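PDB 1J1I: meta cleavage compound hydrolase from Janthinobacterium, which catalyses a step of carbazole degradation, the hydrolytic cleavage of a carbon-carbon bond in the meta-cleavage product, which yields anthranilate. Local coordinates for residues A[39-44]-A[66-71]; A[132-137]-A[219-224]. All blocks are in the same frame, centred on the assembly; numbering follows the deposited sequence.

Interaction 1: residues A[39-44]-A[66-71]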
loop_
_atom_site.group_PDB
_atom_site.type_symbol
_atom_site.label_atom_id
_atom_site.label_comp_id
_atom_site.label_asym_id
_atom_site.label_seq_id
_atom_site.Cartn_x
_atom_site.Cartn_y
_atom_site.Cartn_z
ATOM N N VAL A 39 -4.452 18.941 -5.445
ATOM C CA VAL A 39 -4.916 17.562 -5.553
ATOM C C VAL A 39 -6.409 17.585 -5.862
ATOM O O VAL A 39 -7.197 18.154 -5.100
ATOM C CB VAL A 39 -4.726 16.784 -4.236
ATOM C CG1 VAL A 39 -5.253 15.361 -4.397
ATOM C CG2 VAL A 39 -3.265 16.777 -3.842
ATOM N N ILE A 40 -6.793 16.959 -6.973
ATOM C CA ILE A 40 -8.189 16.909 -7.383
ATOM C C ILE A 40 -8.813 15.556 -7.062
ATOM O O ILE A 40 -8.284 14.512 -7.448
ATOM C CB ILE A 40 -8.336 17.155 -8.898
ATOM C CG1 ILE A 40 -7.778 18.536 -9.259
ATOM C CG2 ILE A 40 -9.809 17.023 -9.306
ATOM C CD1 ILE A 40 -7.885 18.875 -10.738
ATOM N N LEU A 41 -9.941 15.583 -6.358
ATOM C CA LEU A 41 -10.650 14.365 -5.991
ATOM C C LEU A 41 -11.851 14.225 -6.923
ATOM O O LEU A 41 -12.605 15.183 -7.109
ATOM C CB LEU A 41 -11.109 14.446 -4.525
ATOM C CG LEU A 41 -10.038 14.834 -3.491
ATOM C CD1 LEU A 41 -10.657 14.876 -2.096
ATOM C CD2 LEU A 41 -8.874 13.834 -3.526
ATOM N N ILE A 42 -12.015 13.042 -7.519
ATOM C CA ILE A 42 -13.123 12.782 -8.440
ATOM C C ILE A 42 -13.996 11.656 -7.905
ATOM O O ILE A 42 -13.546 10.518 -7.781
ATOM C CB ILE A 42 -12.617 12.373 -9.848
ATOM C CG1 ILE A 42 -11.482 13.298 -10.301
ATOM C CG2 ILE A 42 -13.751 12.481 -10.851
ATOM C CD1 ILE A 42 -11.880 14.747 -10.398
ATOM N N HIS A 43 -15.249 11.986 -7.600
ATOM C CA HIS A 43 -16.219 11.036 -7.060
ATOM C C HIS A 43 -16.570 9.906 -8.033
ATOM O O HIS A 43 -16.263 9.974 -9.223
ATOM C CB HIS A 43 -17.493 11.791 -6.659
ATOM C CG HIS A 43 -18.190 12.452 -7.810
ATOM N ND1 HIS A 43 -19.042 11.770 -8.655
ATOM C CD2 HIS A 43 -18.117 13.714 -8.294
ATOM C CE1 HIS A 43 -19.460 12.583 -9.608
ATOM N NE2 HIS A 43 -18.913 13.769 -9.413
ATOM N N GLY A 44 -17.224 8.872 -7.517
ATOM C CA GLY A 44 -17.609 7.754 -8.356
ATOM C C GLY A 44 -18.944 7.969 -9.044
ATOM O O GLY A 44 -19.575 9.021 -8.898
ATOM N N TYR A 66 -2.165 19.710 1.469
ATOM C CA TYR A 66 -2.337 20.105 0.070
ATOM C C TYR A 66 -3.568 20.966 -0.164
ATOM O O TYR A 66 -4.426 21.099 0.706
ATOM C CB TYR A 66 -2.481 18.869 -0.828
ATOM C CG TYR A 66 -1.314 17.921 -0.798
ATOM C CD1 TYR A 66 -1.222 16.923 0.172
ATOM C CD2 TYR A 66 -0.271 18.052 -1.712
ATOM C CE1 TYR A 66 -0.114 16.080 0.232
ATOM C CE2 TYR A 66 0.839 17.218 -1.663
ATOM C CZ TYR A 66 0.914 16.236 -0.688
ATOM O OH TYR A 66 2.026 15.432 -0.624
ATOM N N ARG A 67 -3.638 21.551 -1.358
ATOM C CA ARG A 67 -4.796 22.340 -1.754
ATOM C C ARG A 67 -5.722 21.280 -2.345
ATOM O O ARG A 67 -5.470 20.766 -3.436
ATOM C CB ARG A 67 -4.430 23.360 -2.837
ATOM C CG ARG A 67 -5.602 24.232 -3.263
ATOM C CD ARG A 67 -5.258 25.115 -4.451
ATOM N NE ARG A 67 -6.422 25.876 -4.895
ATOM C CZ ARG A 67 -6.485 26.561 -6.032
ATOM N NH1 ARG A 67 -5.447 26.583 -6.857
ATOM N NH2 ARG A 67 -7.590 27.224 -6.339
ATOM N N VAL A 68 -6.780 20.942 -1.615
ATOM C CA VAL A 68 -7.722 19.919 -2.053
ATOM C C VAL A 68 -8.885 20.491 -2.858
ATOM O O VAL A 68 -9.564 21.420 -2.420
ATOM C CB VAL A 68 -8.281 19.146 -0.848
ATOM C CG1 VAL A 68 -9.209 18.047 -1.325
ATOM C CG2 VAL A 68 -7.130 18.570 -0.019
ATOM N N ILE A 69 -9.114 19.911 -4.031
ATOM C CA ILE A 69 -10.177 20.350 -4.932
ATOM C C ILE A 69 -11.028 19.141 -5.333
ATOM O O ILE A 69 -10.588 18.299 -6.118
ATOM C CB ILE A 69 -9.568 20.992 -6.209
ATOM C CG1 ILE A 69 -8.699 22.204 -5.835
ATOM C CG2 ILE A 69 -10.673 21.369 -7.191
ATOM C CD1 ILE A 69 -9.464 23.431 -5.338
ATOM N N ALA A 70 -12.236 19.054 -4.779
ATOM C CA ALA A 70 -13.154 17.956 -5.075
ATOM C C ALA A 70 -14.142 18.443 -6.135
ATOM O O ALA A 70 -15.021 19.254 -5.848
ATOM C CB ALA A 70 -13.894 17.532 -3.805
ATOM N N MET A 71 -13.991 17.930 -7.354
ATOM C CA MET A 71 -14.811 18.333 -8.502
ATOM C C MET A 71 -15.970 17.406 -8.858
ATOM O O MET A 71 -15.802 16.193 -8.908
ATOM C CB MET A 71 -13.907 18.463 -9.734
ATOM C CG MET A 71 -14.605 18.901 -11.026
ATOM S SD MET A 71 -13.701 18.366 -12.524
ATOM C CE MET A 71 -14.504 16.764 -12.824
HETATM O O HOH W 1 -15.239 14.690 -6.233
#
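The H43 imidazole and the Y66 phenol ring mark the two ends of this contact. Carbon CD2 of H43 comes within 3.4 Å of the backbone O of M71, approaching obliquely. ND1 donates in the ring plane to the O of G44 at 2.8 Å, and NE2 accepts from the backbone N-H of M73, so both nitrogens are engaged and the ring's rotation is fixed; the ring of F76 meets it as well. At the far end, with CG1 anti to the backbone N (chi1 179°), CG2 of V39 is left beside N and rests 3.8 Å from Y66 CB. Between them the strands run parallel, joined by four backbone hydrogen bonds: V39 N to R67 O, I69 N to V39 O, L41 N to I69 O and M71 N to L41 O. On one face L41 CD1 meets V68 CG1 at 3.6 Å; on the other, I42 and M71 lie side by side, CD1 of I42 4.1 Å from CE of M71. Where the strands part, a water donates to L41 O and M71 O. These are adjacent parallel strands of the alpha/beta hydrolase sheet, and the side chain of H43 lies about 7 Å from that of S114, the probable nucleophile.

Interaction 2: residues A[132-137]-A[219-224]; sequences NALVLM and RKVQVP
V223 and P224 bear on the backbone at N132 and A133, in strand 131-137. The chi1 of V223, 162°, swings CG1 anti to the backbone N and over the peptide between N132 and A133, 3.0 Å from N132 O and 3.2 Å from A133 CA; both approaches are shorter than normal van der Waals contacts, so the modelled position of this methyl is doubtful. The pyrrolidine ring of P224 leans on the same carbonyl: its CG lies 3.2 Å from N132 O, and P224 CG is 4.2 Å from A133 CB. One backbone hydrogen bond joins the segments, from L134 N to P224 O, 3.0 Å long and fairly straight. Further along, L134 stretches out to V221, with CG anti to N (chi1 174°); chi2 near 70° for CD1 leaves CD2 extended, about anti to CA, and it meets V221 CG1 at 4.1 Å, the two side chains crossing at about a right angle. V221 also touches L121 and V125 of helix 114-126, and L134 touches S124 there. On the other side of the strand, A133 packs on F278 and L279 of helix 268-281, while the loop leads into strand 225-230, whose L226 continues the backbone pairing with L134.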
loop_
_atom_site.group_PDB
_atom_site.type_symbol
_atom_site.label_atom_id
_atom_site.label_comp_id
_atom_site.label_asym_id
_atom_site.label_seq_id
_atom_site.Cartn_x
_atom_site.Cartn_y
_atom_site.Cartn_z
ATOM N N ASN A 132 0.598 15.134 -12.392
ATOM C CA ASN A 132 1.794 14.779 -11.631
ATOM C C ASN A 132 1.702 13.360 -11.047
ATOM O O ASN A 132 2.685 12.623 -11.033
ATOM C CB ASN A 132 1.985 15.778 -10.488
ATOM C CG ASN A 132 3.055 15.345 -9.513
ATOM O OD1 ASN A 132 4.237 15.293 -9.854
ATOM N ND2 ASN A 132 2.645 15.020 -8.289
ATOM N N ALA A 133 0.521 12.995 -10.555
ATOM C CA ALA A 133 0.297 11.676 -9.954
ATOM C C ALA A 133 -1.165 11.283 -10.094
ATOM O O ALA A 133 -2.040 12.148 -10.196
ATOM C CB ALA A 133 0.689 11.691 -8.476
ATOM N N LEU A 134 -1.419 9.978 -10.086
ATOM C CA LEU A 134 -2.767 9.440 -10.229
ATOM C C LEU A 134 -3.080 8.370 -9.183
ATOM O O LEU A 134 -2.261 7.494 -8.917
ATOM C CB LEU A 134 -2.932 8.819 -11.616
ATOM C CG LEU A 134 -4.243 8.081 -11.914
ATOM C CD1 LEU A 134 -5.392 9.077 -12.006
ATOM C CD2 LEU A 134 -4.105 7.312 -13.220
ATOM N N VAL A 135 -4.268 8.444 -8.599
ATOM C CA VAL A 135 -4.697 7.458 -7.608
ATOM C C VAL A 135 -5.983 6.833 -8.121
ATOM O O VAL A 135 -6.977 7.524 -8.315
ATOM C CB VAL A 135 -4.968 8.111 -6.234
ATOM C CG1 VAL A 135 -5.499 7.061 -5.247
ATOM C CG2 VAL A 135 -3.686 8.745 -5.702
ATOM N N LEU A 136 -5.949 5.529 -8.372
ATOM C CA LEU A 136 -7.111 4.815 -8.868
ATOM C C LEU A 136 -7.645 3.991 -7.706
ATOM O O LEU A 136 -6.957 3.122 -7.177
ATOM C CB LEU A 136 -6.713 3.913 -10.034
ATOM C CG LEU A 136 -6.079 4.653 -11.216
ATOM C CD1 LEU A 136 -5.498 3.639 -12.187
ATOM C CD2 LEU A 136 -7.124 5.541 -11.904
ATOM N N MET A 137 -8.875 4.280 -7.310
ATOM C CA MET A 137 -9.484 3.606 -6.171
ATOM C C MET A 137 -10.737 2.869 -6.617
ATOM O O MET A 137 -11.757 3.495 -6.911
ATOM C CB MET A 137 -9.825 4.660 -5.114
ATOM C CG MET A 137 -10.284 4.119 -3.778
ATOM S SD MET A 137 -11.688 5.041 -3.146
ATOM C CE MET A 137 -11.161 6.766 -3.381
ATOM N N ARG A 219 -2.018 0.680 -20.406
ATOM C CA ARG A 219 -0.568 0.530 -20.406
ATOM C C ARG A 219 0.125 1.856 -20.750
ATOM O O ARG A 219 1.339 1.990 -20.583
ATOM C CB ARG A 219 -0.167 -0.549 -21.416
ATOM C CG ARG A 219 1.148 -1.247 -21.111
ATOM C CD ARG A 219 1.524 -2.208 -22.227
ATOM N NE ARG A 219 0.618 -3.351 -22.336
ATOM C CZ ARG A 219 0.608 -4.386 -21.499
ATOM N NH1 ARG A 219 1.456 -4.436 -20.477
ATOM N NH2 ARG A 219 -0.242 -5.385 -21.694
ATOM N N LYS A 220 -0.658 2.824 -21.227
ATOM C CA LYS A 220 -0.146 4.148 -21.593
ATOM C C LYS A 220 -0.028 5.094 -20.398
ATOM O O LYS A 220 0.484 6.208 -20.533
ATOM C CB LYS A 220 -1.051 4.807 -22.640
ATOM C CG LYS A 220 -0.627 4.612 -24.085
ATOM C CD LYS A 220 -0.673 3.170 -24.469
ATOM C CE LYS A 220 -0.570 2.977 -25.969
ATOM N NZ LYS A 220 -0.622 1.522 -26.221
ATOM N N VAL A 221 -0.525 4.676 -19.237
ATOM C CA VAL A 221 -0.417 5.525 -18.054
ATOM C C VAL A 221 1.055 5.515 -17.641
ATOM O O VAL A 221 1.581 4.481 -17.242
ATOM C CB VAL A 221 -1.285 4.996 -16.892
ATOM C CG1 VAL A 221 -1.087 5.872 -15.662
ATOM C CG2 VAL A 221 -2.760 4.985 -17.305
ATOM N N GLN A 222 1.710 6.671 -17.734
ATOM C CA GLN A 222 3.135 6.778 -17.417
ATOM C C GLN A 222 3.453 7.541 -16.129
ATOM O O GLN A 222 4.569 7.474 -15.624
ATOM C CB GLN A 222 3.878 7.425 -18.605
ATOM C CG GLN A 222 3.730 6.646 -19.917
ATOM C CD GLN A 222 4.418 7.316 -21.101
ATOM O OE1 GLN A 222 4.420 8.543 -21.228
ATOM N NE2 GLN A 222 4.990 6.507 -21.985
ATOM N N VAL A 223 2.474 8.260 -15.599
ATOM C CA VAL A 223 2.662 9.022 -14.363
ATOM C C VAL A 223 2.669 8.076 -13.158
ATOM O O VAL A 223 2.134 6.970 -13.237
ATOM C CB VAL A 223 1.512 10.045 -14.199
ATOM C CG1 VAL A 223 1.413 10.523 -12.774
ATOM C CG2 VAL A 223 1.745 11.230 -15.121
ATOM N N PRO A 224 3.309 8.480 -12.040
ATOM C CA PRO A 224 3.296 7.579 -10.883
ATOM C C PRO A 224 1.838 7.371 -10.491
ATOM O O PRO A 224 1.055 8.329 -10.408
ATOM C CB PRO A 224 4.092 8.346 -9.822
ATOM C CG PRO A 224 4.017 9.785 -10.283
ATOM C CD PRO A 224 4.158 9.652 -11.770
#

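How the interactions relate
Both contacts belong to the same central sheet, yet they share no strand: interaction 1 pairs 38-42 with 67-71, while interaction 2 sets strand 131-137 against the loop that feeds 225-230. Strand 108-113 lies between them, bonded to 38-42 on one flank and to 131-137 on the other. Their centres are 15 Å apart and their nearest atoms about 6 Å, so they do not touch. Interaction 1 is buried, with a run of backbone bonds along the paired strands and aliphatic packing on both faces. Interaction 2 is only partly buried, at the entry to a neighbouring pair, and relies on one backbone bond and apolar side chains pressed onto a peptide.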